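Local coordinates for protein carbonic anhydrase (Coccomyxa sp. PA, PDB 3UCJ) that probably catalyses the reversible hydration of carbon dioxide to hydrogencarbonate at a zinc site, with the sulfonamide inhibitor acetazolamide bound in its pocket here, at residues F66-V71 / M83-Y88; I95-V100 / S182-V187; G72-N77 / E159-N164. All blocks are in the same frame, centred on the assembly; numbering follows the deposited sequence.

Overall arrangement
Interaction 1 closes the first and shortest loop: after strand 65-70 the chain runs through 72-77 into helix 80-92, which packs back against the strand in a nearly antiparallel course. The loop 72-77 itself waits for a much later partner, residues 159-164 of the long helix 146-167, in interaction 3, so interactions 1 and 3 cross. After helix 80-92 the chain enters strand 97-103, which pairs in interaction 2 with strand 182-189 after a mostly helical excursion; interaction 2 follows interaction 1 in series and crosses interaction 3. None nests inside another. Together they tie strand 65-70, outermost in this chain's sheet, the sheet interior and helices 80-92 and 146-167 around one core, Met83 touching Val75 and Val100 touching Gln161.

Interaction 1 of 3, residues F66-V71 / M83-Y88; sequences FVQRNV and MSCLEY. With AZM (5-acetamido-1,3,4-thiadiazole-2-sulfonamide), chain I; AZM (5-acetamido-1,3,4-thiadiazole-2-sulfonamide), chain D.
Phe66 and Tyr88 meet because both first torsions (chi1 -159° and -177°) swing the ring to the side opposite the backbone nitrogen, bringing the two side chains together at about a right angle. The CZ and CE1 end of Phe66 comes to the edge of the tyrosine ring, with Phe66 CZ 3.9 Å from Tyr88 CD2. Farther along the strand, Gln68 bends at its second torsion, so that its amide folds back over Cys85: the sulfur SG of Cys85 sits 3.8 Å from CB and 3.6 Å from NE2 of Gln68. A small, polarisable thiol suits this place, where strand 65-70 runs almost antiparallel to helix 80-92 with the axes 8.8 Å apart. Gln68 OE1 accepts a nearly straight bond from Asn70 ND2 (2.9 Å), in the carbonyl plane on a lone pair, and a second from Asn81 of the second subunit, while NE2 donates to Asn81 of its own chain. These bonds fix the rotation of the buried amide. Against the aromatic pair lies the acetazolamide of chain I, whose C2 rests 3.2 Å above one face of Tyr88, toward its rim. Its sulfonamide oxygen O1 meets the edge of Phe66, 3.1 Å from CE1. Just past the end of the strand, Val71 CG1 touches S2 of the chain D inhibitor (3.8 Å). The chemistry thus divides the work: strand and helix join by apolar and sulfur packing, while the Tyr88 face gives the thiadiazole a flat wall and the Phe66 edge offers ring hydrogens, probably slightly positive, that suit a sulfonamide oxygen.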
loop_
_atom_site.group_PDB
_atom_site.type_symbol
_atom_site.label_atom_id
_atom_site.label_comp_id
_atom_site.label_asym_id
_atom_site.label_seq_id
_atom_site.Cartn_x
_atom_site.Cartn_y
_atom_site.Cartn_z
ATOM N N PHE A 66 -15.476 14.149 -10.231
ATOM C CA PHE A 66 -15.002 13.315 -9.152
ATOM C C PHE A 66 -13.481 13.460 -9.143
ATOM O O PHE A 66 -12.885 13.451 -10.168
ATOM C CB PHE A 66 -15.382 11.890 -9.462
ATOM C CG PHE A 66 -15.423 10.968 -8.286
ATOM C CD1 PHE A 66 -16.601 10.685 -7.654
ATOM C CD2 PHE A 66 -14.306 10.317 -7.880
ATOM C CE1 PHE A 66 -16.655 9.811 -6.646
ATOM C CE2 PHE A 66 -14.355 9.450 -6.859
ATOM C CZ PHE A 66 -15.528 9.185 -6.235
ATOM N N VAL A 67 -12.878 13.566 -7.970
ATOM C CA VAL A 67 -11.484 13.941 -7.865
ATOM C C VAL A 67 -10.579 13.062 -6.989
ATOM O O VAL A 67 -10.891 12.796 -5.883
ATOM C CB VAL A 67 -11.373 15.375 -7.375
ATOM C CG1 VAL A 67 -9.965 15.726 -7.110
ATOM C CG2 VAL A 67 -11.988 16.324 -8.372
ATOM N N GLN A 68 -9.469 12.629 -7.559
ATOM C CA GLN A 68 -8.335 12.103 -6.831
ATOM C C GLN A 68 -7.184 13.103 -6.923
ATOM O O GLN A 68 -6.851 13.519 -7.983
ATOM C CB GLN A 68 -7.909 10.760 -7.393
ATOM C CG GLN A 68 -6.458 10.410 -7.247
ATOM C CD GLN A 68 -6.075 9.831 -5.903
ATOM O OE1 GLN A 68 -4.940 9.568 -5.664
ATOM N NE2 GLN A 68 -7.026 9.613 -5.068
ATOM N N ARG A 69 -6.585 13.465 -5.799
ATOM C CA ARG A 69 -5.439 14.381 -5.902
ATOM C C ARG A 69 -4.397 13.830 -4.930
ATOM O O ARG A 69 -4.729 13.469 -3.822
ATOM C CB ARG A 69 -5.845 15.803 -5.444
ATOM C CG ARG A 69 -6.542 16.558 -6.630
ATOM C CD ARG A 69 -7.034 17.895 -6.072
ATOM N NE ARG A 69 -5.927 18.835 -5.731
ATOM C CZ ARG A 69 -6.117 20.093 -5.375
ATOM N NH1 ARG A 69 -7.359 20.625 -5.253
ATOM N NH2 ARG A 69 -5.079 20.808 -5.072
ATOM N N ASN A 70 -3.193 13.649 -5.464
ATOM C CA ASN A 70 -2.081 13.142 -4.604
ATOM C C ASN A 70 -0.802 13.853 -5.032
ATOM O O ASN A 70 -0.784 14.569 -6.045
ATOM C CB ASN A 70 -1.973 11.584 -4.769
ATOM C CG ASN A 70 -1.574 11.163 -6.200
ATOM O OD1 ASN A 70 -0.512 11.528 -6.741
ATOM N ND2 ASN A 70 -2.406 10.318 -6.809
ATOM N N VAL A 71 0.258 13.674 -4.256
ATOM C CA VAL A 71 1.534 14.340 -4.632
ATOM C C VAL A 71 2.121 13.830 -5.929
ATOM O O VAL A 71 2.498 12.639 -6.090
ATOM C CB VAL A 71 2.563 14.166 -3.410
ATOM C CG1 VAL A 71 4.018 14.463 -3.928
ATOM C CG2 VAL A 71 2.092 14.957 -2.177
ATOM N N MET A 83 -6.664 3.724 -7.061
ATOM C CA MET A 83 -7.422 2.640 -7.790
ATOM C C MET A 83 -8.906 2.578 -7.370
ATOM O O MET A 83 -9.788 2.308 -8.263
ATOM C CB MET A 83 -6.756 1.299 -7.628
ATOM C CG MET A 83 -5.405 1.210 -8.416
ATOM S SD MET A 83 -5.785 1.176 -10.210
ATOM C CE MET A 83 -5.044 2.705 -10.738
ATOM N N SER A 84 -9.246 2.882 -6.110
ATOM C CA SER A 84 -10.665 2.943 -5.636
ATOM C C SER A 84 -11.453 4.083 -6.287
ATOM O O SER A 84 -12.597 3.927 -6.697
ATOM C CB SER A 84 -10.702 3.116 -4.092
ATOM O OG SER A 84 -10.425 1.829 -3.677
ATOM N N CYS A 85 -10.824 5.229 -6.484
ATOM C CA CYS A 85 -11.447 6.331 -7.181
ATOM C C CYS A 85 -11.678 5.941 -8.636
ATOM O O CYS A 85 -12.793 6.259 -9.201
ATOM C CB CYS A 85 -10.517 7.554 -7.234
ATOM S SG CYS A 85 -10.373 8.403 -5.618
ATOM N N LEU A 86 -10.693 5.300 -9.245
ATOM C CA LEU A 86 -10.850 4.798 -10.625
ATOM C C LEU A 86 -11.987 3.758 -10.692
ATOM O O LEU A 86 -12.873 3.830 -11.596
ATOM C CB LEU A 86 -9.543 4.174 -11.134
ATOM C CG LEU A 86 -9.231 3.919 -12.596
ATOM C CD1 LEU A 86 -9.546 5.178 -13.520
ATOM C CD2 LEU A 86 -7.754 3.468 -12.669
ATOM N N GLU A 87 -11.952 2.769 -9.832
ATOM C CA GLU A 87 -12.933 1.650 -9.916
ATOM C C GLU A 87 -14.367 2.178 -9.639
ATOM O O GLU A 87 -15.309 1.902 -10.446
ATOM C CB GLU A 87 -12.647 0.586 -8.862
ATOM C CG GLU A 87 -13.602 -0.590 -8.970
ATOM C CD GLU A 87 -13.290 -1.676 -7.926
ATOM O OE1 GLU A 87 -13.773 -1.488 -6.815
ATOM O OE2 GLU A 87 -12.690 -2.728 -8.221
ATOM N N TYR A 88 -14.555 2.977 -8.600
ATOM C CA TYR A 88 -15.894 3.487 -8.280
ATOM C C TYR A 88 -16.510 4.339 -9.437
ATOM O O TYR A 88 -17.697 4.142 -9.808
ATOM C CB TYR A 88 -15.949 4.233 -6.933
ATOM C CG TYR A 88 -17.386 4.662 -6.661
ATOM C CD1 TYR A 88 -18.349 3.684 -6.406
ATOM C CD2 TYR A 88 -17.750 5.986 -6.724
ATOM C CE1 TYR A 88 -19.721 4.036 -6.192
ATOM C CE2 TYR A 88 -19.094 6.376 -6.473
ATOM C CZ TYR A 88 -20.080 5.330 -6.244
ATOM O OH TYR A 88 -21.399 5.745 -6.031
HETATM C C1 AZM I . -18.822 7.225 -2.857
HETATM C C2 AZM I . -19.404 4.883 -3.060
HETATM C C3 AZM I . -18.573 2.704 -2.674
HETATM C C4 AZM I . -18.684 1.217 -2.852
HETATM N N1 AZM I . -19.037 9.659 -1.712
HETATM N N2 AZM I . -20.458 5.657 -3.217
HETATM N N3 AZM I . -20.145 7.105 -3.154
HETATM N N4 AZM I . -19.579 3.520 -3.025
HETATM O O1 AZM I . -18.264 9.385 -4.044
HETATM O O2 AZM I . -16.855 8.329 -2.225
HETATM O O3 AZM I . -17.539 3.152 -2.171
HETATM S S1 AZM I . -18.186 8.821 -2.728
HETATM S S2 AZM I . -17.976 5.737 -2.736
HETATM C C1 AZM D . 5.104 19.387 -4.311
HETATM C C2 AZM D . 7.184 18.654 -3.324
HETATM C C3 AZM D . 8.443 16.785 -2.541
HETATM C C4 AZM D . 9.566 16.309 -1.638
HETATM N N1 AZM D . 3.442 19.920 -6.467
HETATM N N2 AZM D . 7.199 19.969 -3.726
HETATM N N3 AZM D . 5.919 20.442 -4.327
HETATM N N4 AZM D . 8.404 18.078 -2.869
HETATM O O1 AZM D . 2.653 20.269 -4.118
HETATM O O2 AZM D . 3.147 18.086 -5.012
HETATM O O3 AZM D . 7.543 16.015 -2.972
HETATM S S1 AZM D . 3.480 19.547 -4.931
HETATM S S2 AZM D . 5.687 17.880 -3.567
#

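Interaction 2 of 3, residues I95-V100 / S182-V187; sequences IKHILV and SVHGIV
Ser182 OG is gripped by two histidines: His97 ND1 across the contact and His184 NE2 from its own strand, at 2.8 Å and 2.7 Å. A hydroxyl suits the place because it can both give and accept a hydrogen bond. The serine oxygen lies between its backbone N and carbonyl carbon (chi1 67°), a rotamer that aims it at both rings, and it reaches His97 at the ring edge, in plane. The two imidazoles are steeply inclined to each other, and their nearest nitrogens, His97 ND1 and His184 NE2, stay 4.1 Å apart, so the hydroxyl bridges them. Beneath this network the strands pair in parallel, His97 beside Ser182 through Val100 beside Gly185. The backbone bonds alternate in the usual parallel way, from Ser182 N to Lys96 O (2.8 Å) on to Ile186 N with Val100 O (3.0 Å). Ile98 O lies at the edge of the His184 ring, in its plane, nearest CD2. On the histidine face, Leu99 CD2 packs on His184 CB (4.0 Å), the branched end of the leucine lying obliquely across the His184 side chain. On the other face Val100 CG2 meets Val183 CG1 at 4.2 Å, compact beta-branched side chains that favour extended backbone. These are interior strands of the sheet, flanked by 42-47 and 194-202. Helix 146-167 packs on the face of Ile98, Val100 and Val183 through Val165, whereas the face of His97, Ser182 and His184 receives the N-terminal Thr6, Ala7 and Leu9 of the second subunit, which makes it part of a subunit interface.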
loop_
_atom_site.group_PDB
_atom_site.type_symbol
_atom_site.label_atom_id
_atom_site.label_comp_id
_atom_site.label_asym_id
_atom_site.label_seq_id
_atom_site.Cartn_x
_atom_site.Cartn_y
_atom_site.Cartn_z
ATOM N N ILE A 95 -18.568 7.112 -15.466
ATOM C CA ILE A 95 -18.141 8.385 -15.957
ATOM C C ILE A 95 -17.707 8.094 -17.404
ATOM O O ILE A 95 -17.424 6.914 -17.762
ATOM C CB ILE A 95 -16.818 8.897 -15.182
ATOM C CG1 ILE A 95 -15.838 7.719 -15.203
ATOM C CG2 ILE A 95 -17.206 9.503 -13.852
ATOM C CD1 ILE A 95 -14.366 8.243 -15.299
ATOM N N LYS A 96 -17.582 9.156 -18.194
ATOM C CA LYS A 96 -17.182 9.065 -19.601
ATOM C C LYS A 96 -15.755 9.469 -19.922
ATOM O O LYS A 96 -15.216 8.988 -20.930
ATOM C CB LYS A 96 -18.120 10.000 -20.424
ATOM C CG LYS A 96 -19.613 9.505 -20.343
ATOM C CD LYS A 96 -20.499 10.352 -21.318
ATOM C CE LYS A 96 -21.928 9.886 -21.200
ATOM N NZ LYS A 96 -22.739 11.039 -21.675
ATOM N N HIS A 97 -15.171 10.341 -19.101
ATOM C CA HIS A 97 -13.874 10.948 -19.424
ATOM C C HIS A 97 -12.966 10.959 -18.141
ATOM O O HIS A 97 -13.410 11.416 -17.081
ATOM C CB HIS A 97 -14.047 12.403 -19.845
ATOM C CG HIS A 97 -15.168 12.631 -20.823
ATOM N ND1 HIS A 97 -15.203 12.010 -22.068
ATOM C CD2 HIS A 97 -16.311 13.378 -20.728
ATOM C CE1 HIS A 97 -16.309 12.396 -22.708
ATOM N NE2 HIS A 97 -16.988 13.236 -21.933
ATOM N N ILE A 98 -11.694 10.650 -18.333
ATOM C CA ILE A 98 -10.745 10.698 -17.158
ATOM C C ILE A 98 -9.670 11.730 -17.588
ATOM O O ILE A 98 -9.066 11.572 -18.643
ATOM C CB ILE A 98 -10.106 9.359 -16.986
ATOM C CG1 ILE A 98 -11.110 8.279 -16.549
ATOM C CG2 ILE A 98 -9.003 9.535 -15.877
ATOM C CD1 ILE A 98 -10.612 6.869 -16.713
ATOM N N LEU A 99 -9.506 12.772 -16.804
ATOM C CA LEU A 99 -8.556 13.816 -17.072
ATOM C C LEU A 99 -7.337 13.508 -16.173
ATOM O O LEU A 99 -7.508 13.419 -14.957
ATOM C CB LEU A 99 -9.163 15.111 -16.612
ATOM C CG LEU A 99 -10.536 15.564 -17.209
ATOM C CD1 LEU A 99 -11.058 16.811 -16.509
ATOM C CD2 LEU A 99 -10.293 15.731 -18.739
ATOM N N VAL A 100 -6.153 13.319 -16.770
ATOM C CA VAL A 100 -4.941 13.108 -15.989
ATOM C C VAL A 100 -4.209 14.382 -16.149
ATOM O O VAL A 100 -3.688 14.662 -17.240
ATOM C CB VAL A 100 -4.152 11.920 -16.595
ATOM C CG1 VAL A 100 -2.734 11.663 -15.828
ATOM C CG2 VAL A 100 -5.015 10.666 -16.582
ATOM N N SER A 182 -13.024 7.757 -22.270
ATOM C CA SER A 182 -11.862 8.400 -22.822
ATOM C C SER A 182 -10.845 8.873 -21.712
ATOM O O SER A 182 -11.257 9.164 -20.606
ATOM C CB SER A 182 -12.297 9.616 -23.624
ATOM O OG SER A 182 -12.861 10.644 -22.845
ATOM N N VAL A 183 -9.582 9.026 -22.102
ATOM C CA VAL A 183 -8.467 9.373 -21.146
ATOM C C VAL A 183 -7.705 10.503 -21.829
ATOM O O VAL A 183 -7.484 10.468 -23.069
ATOM C CB VAL A 183 -7.602 8.155 -20.916
ATOM C CG1 VAL A 183 -6.461 8.492 -19.849
ATOM C CG2 VAL A 183 -8.466 6.941 -20.423
ATOM N N HIS A 184 -7.470 11.562 -21.070
ATOM C CA HIS A 184 -6.864 12.820 -21.515
ATOM C C HIS A 184 -5.634 13.216 -20.762
ATOM O O HIS A 184 -5.689 13.326 -19.504
ATOM C CB HIS A 184 -7.900 13.911 -21.364
ATOM C CG HIS A 184 -9.218 13.543 -21.996
ATOM N ND1 HIS A 184 -9.541 13.880 -23.299
ATOM C CD2 HIS A 184 -10.236 12.766 -21.540
ATOM C CE1 HIS A 184 -10.737 13.398 -23.593
ATOM N NE2 HIS A 184 -11.176 12.703 -22.555
ATOM N N GLY A 185 -4.531 13.431 -21.479
ATOM C CA GLY A 185 -3.366 13.981 -20.845
ATOM C C GLY A 185 -3.348 15.478 -20.912
ATOM O O GLY A 185 -3.275 16.032 -22.026
ATOM N N ILE A 186 -3.443 16.176 -19.789
ATOM C CA ILE A 186 -3.424 17.631 -19.793
ATOM C C ILE A 186 -2.440 18.167 -18.760
ATOM O O ILE A 186 -1.940 17.408 -17.857
ATOM C CB ILE A 186 -4.829 18.211 -19.516
ATOM C CG1 ILE A 186 -5.417 17.636 -18.186
ATOM C CG2 ILE A 186 -5.762 17.859 -20.606
ATOM C CD1 ILE A 186 -6.685 18.444 -17.669
ATOM N N VAL A 187 -2.119 19.457 -18.877
ATOM C CA VAL A 187 -1.154 20.061 -17.960
ATOM C C VAL A 187 -1.618 21.503 -17.618
ATOM O O VAL A 187 -2.209 22.179 -18.485
ATOM C CB VAL A 187 0.281 20.022 -18.567
ATOM C CG1 VAL A 187 0.347 20.893 -19.869
ATOM C CG2 VAL A 187 1.251 20.479 -17.539
#

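Interaction 3 of 3, residues G72-N77 / E159-N164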
loop_
_atom_site.group_PDB
_atom_site.type_symbol
_atom_site.label_atom_id
_atom_site.label_comp_id
_atom_site.label_asym_id
_atom_site.label_seq_id
_atom_site.Cartn_x
_atom_site.Cartn_y
_atom_site.Cartn_z
ATOM N N GLY A 72 2.212 14.723 -6.931
ATOM C CA GLY A 72 2.669 14.283 -8.236
ATOM C C GLY A 72 1.657 13.640 -9.185
ATOM O O GLY A 72 2.055 13.199 -10.217
ATOM N N ASN A 73 0.345 13.545 -8.855
ATOM C CA ASN A 73 -0.610 13.039 -9.783
ATOM C C ASN A 73 -0.250 11.679 -10.359
ATOM O O ASN A 73 -0.282 11.412 -11.547
ATOM C CB ASN A 73 -1.044 14.094 -10.867
ATOM C CG ASN A 73 0.103 14.682 -11.702
ATOM O OD1 ASN A 73 0.593 15.799 -11.410
ATOM N ND2 ASN A 73 0.443 14.020 -12.783
ATOM N N LEU A 74 0.073 10.775 -9.451
ATOM C CA LEU A 74 0.599 9.497 -9.846
ATOM C C LEU A 74 -0.545 8.437 -9.832
ATOM O O LEU A 74 -1.409 8.492 -8.996
ATOM C CB LEU A 74 1.570 9.033 -8.764
ATOM C CG LEU A 74 2.802 9.987 -8.640
ATOM C CD1 LEU A 74 3.731 9.267 -7.689
ATOM C CD2 LEU A 74 3.604 10.093 -9.956
ATOM N N VAL A 75 -0.414 7.465 -10.697
ATOM C CA VAL A 75 -1.418 6.376 -10.819
ATOM C C VAL A 75 -0.668 5.067 -10.825
ATOM O O VAL A 75 0.127 4.767 -11.755
ATOM C CB VAL A 75 -2.170 6.545 -12.185
ATOM C CG1 VAL A 75 -3.186 5.345 -12.439
ATOM C CG2 VAL A 75 -2.836 7.875 -12.228
ATOM N N SER A 76 -0.912 4.204 -9.813
ATOM C CA SER A 76 -0.318 2.934 -9.841
ATOM C C SER A 76 -1.419 1.890 -9.559
ATOM O O SER A 76 -2.259 2.132 -8.693
ATOM C CB SER A 76 0.646 2.825 -8.606
ATOM O OG SER A 76 1.089 1.473 -8.479
ATOM N N ASN A 77 -1.294 0.713 -10.197
ATOM C CA ASN A 77 -2.236 -0.422 -9.968
ATOM C C ASN A 77 -2.149 -0.903 -8.545
ATOM O O ASN A 77 -3.144 -1.465 -7.990
ATOM C CB ASN A 77 -1.814 -1.593 -10.822
ATOM C CG ASN A 77 -2.094 -1.388 -12.354
ATOM O OD1 ASN A 77 -2.846 -0.500 -12.779
ATOM N ND2 ASN A 77 -1.455 -2.233 -13.135
ATOM N N GLU A 159 2.440 11.913 -19.500
ATOM C CA GLU A 159 2.317 10.828 -20.445
ATOM C C GLU A 159 2.343 9.469 -19.796
ATOM O O GLU A 159 1.610 8.556 -20.210
ATOM C CB GLU A 159 3.407 10.886 -21.581
ATOM C CG GLU A 159 3.065 9.733 -22.573
ATOM C CD GLU A 159 3.817 9.719 -23.914
ATOM O OE1 GLU A 159 4.670 10.633 -24.128
ATOM O OE2 GLU A 159 3.574 8.742 -24.678
ATOM N N ALA A 160 3.241 9.261 -18.819
ATOM C CA ALA A 160 3.335 7.953 -18.205
ATOM C C ALA A 160 2.044 7.672 -17.419
ATOM O O ALA A 160 1.618 6.519 -17.387
ATOM C CB ALA A 160 4.514 7.969 -17.202
ATOM N N GLN A 161 1.467 8.702 -16.779
ATOM C CA GLN A 161 0.303 8.455 -15.911
ATOM C C GLN A 161 -0.905 8.225 -16.821
ATOM O O GLN A 161 -1.772 7.401 -16.502
ATOM C CB GLN A 161 0.054 9.560 -14.857
ATOM C CG GLN A 161 1.285 9.796 -13.937
ATOM C CD GLN A 161 1.939 8.489 -13.383
ATOM O OE1 GLN A 161 1.222 7.516 -13.030
ATOM N NE2 GLN A 161 3.343 8.454 -13.328
ATOM N N VAL A 162 -0.910 8.846 -17.992
ATOM C CA VAL A 162 -1.969 8.489 -18.976
ATOM C C VAL A 162 -1.858 7.076 -19.388
ATOM O O VAL A 162 -2.903 6.327 -19.441
ATOM C CB VAL A 162 -1.952 9.445 -20.228
ATOM C CG1 VAL A 162 -2.784 8.836 -21.395
ATOM C CG2 VAL A 162 -2.447 10.782 -19.793
ATOM N N PHE A 163 -0.631 6.607 -19.660
ATOM C CA PHE A 163 -0.470 5.190 -20.000
ATOM C C PHE A 163 -0.932 4.284 -18.845
ATOM O O PHE A 163 -1.638 3.235 -19.041
ATOM C CB PHE A 163 1.051 4.885 -20.323
ATOM C CG PHE A 163 1.299 3.459 -20.732
ATOM C CD1 PHE A 163 1.394 3.152 -22.102
ATOM C CD2 PHE A 163 1.516 2.441 -19.793
ATOM C CE1 PHE A 163 1.651 1.865 -22.544
ATOM C CE2 PHE A 163 1.767 1.064 -20.220
ATOM C CZ PHE A 163 1.815 0.781 -21.613
ATOM N N ASN A 164 -0.559 4.680 -17.623
ATOM C CA ASN A 164 -0.969 3.827 -16.485
ATOM C C ASN A 164 -2.512 3.738 -16.350
ATOM O O ASN A 164 -3.033 2.682 -16.031
ATOM C CB ASN A 164 -0.372 4.385 -15.168
ATOM C CG ASN A 164 1.144 4.090 -15.109
ATOM O OD1 ASN A 164 1.592 3.214 -15.835
ATOM N ND2 ASN A 164 1.931 4.909 -14.397
HETATM O O HOH W 1 -1.569 0.887 -14.692
#
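Gln161 OE1 accepts the backbone N-H of Val75 at 2.8 Å, the direct hydrogen bond that joins this loop to the helix. The donor stands well above the carbonyl plane, 51° out of it, so the bond does not use a lone pair in the usual way. Asn164 ND2 donates to the same oxygen from the opposite face (3.0 Å), and the two bonds hold the amide between them. The first torsion of Gln161 (chi1 -57°) sets CG anti to the carbonyl carbon, 3.3 Å from Asn73 O, and the bend at chi2 (-46°) then turns the amide back toward Val75 N. The Asn73 oxygen is buried and has no polar partner in the model. Leu74 CD2 touches the amide nitrogen NE2 of Gln161 (3.8 Å), while Val75 turns its branched side chain to the helix and slides past Asn164, CG1 to CB at 4.0 Å. At the far end a water bridges Asn77 OD1 and Asn164 O, donating to each at 2.7 Å. In the second shell, Asn157, one turn earlier, accepts from Gln161 NE2 and donates to Gly72 O, orienting the glutamine and fastening the start of the loop. The turn relies on Gly72 and Asn73, both at positive phi, which glycine and asparagine tolerate more readily than other residues; Gly72 also lines the inhibitor pocket, and the side chain of Asn73 comes within about 5 Å of the zinc ion (nearest atoms). The loop thus runs from strand 65-70 to helix 80-92 along helix 146-167, with helix 128-135 beside Leu74 and Ser76, and Asn77 bonded to Ser128 of the third subunit.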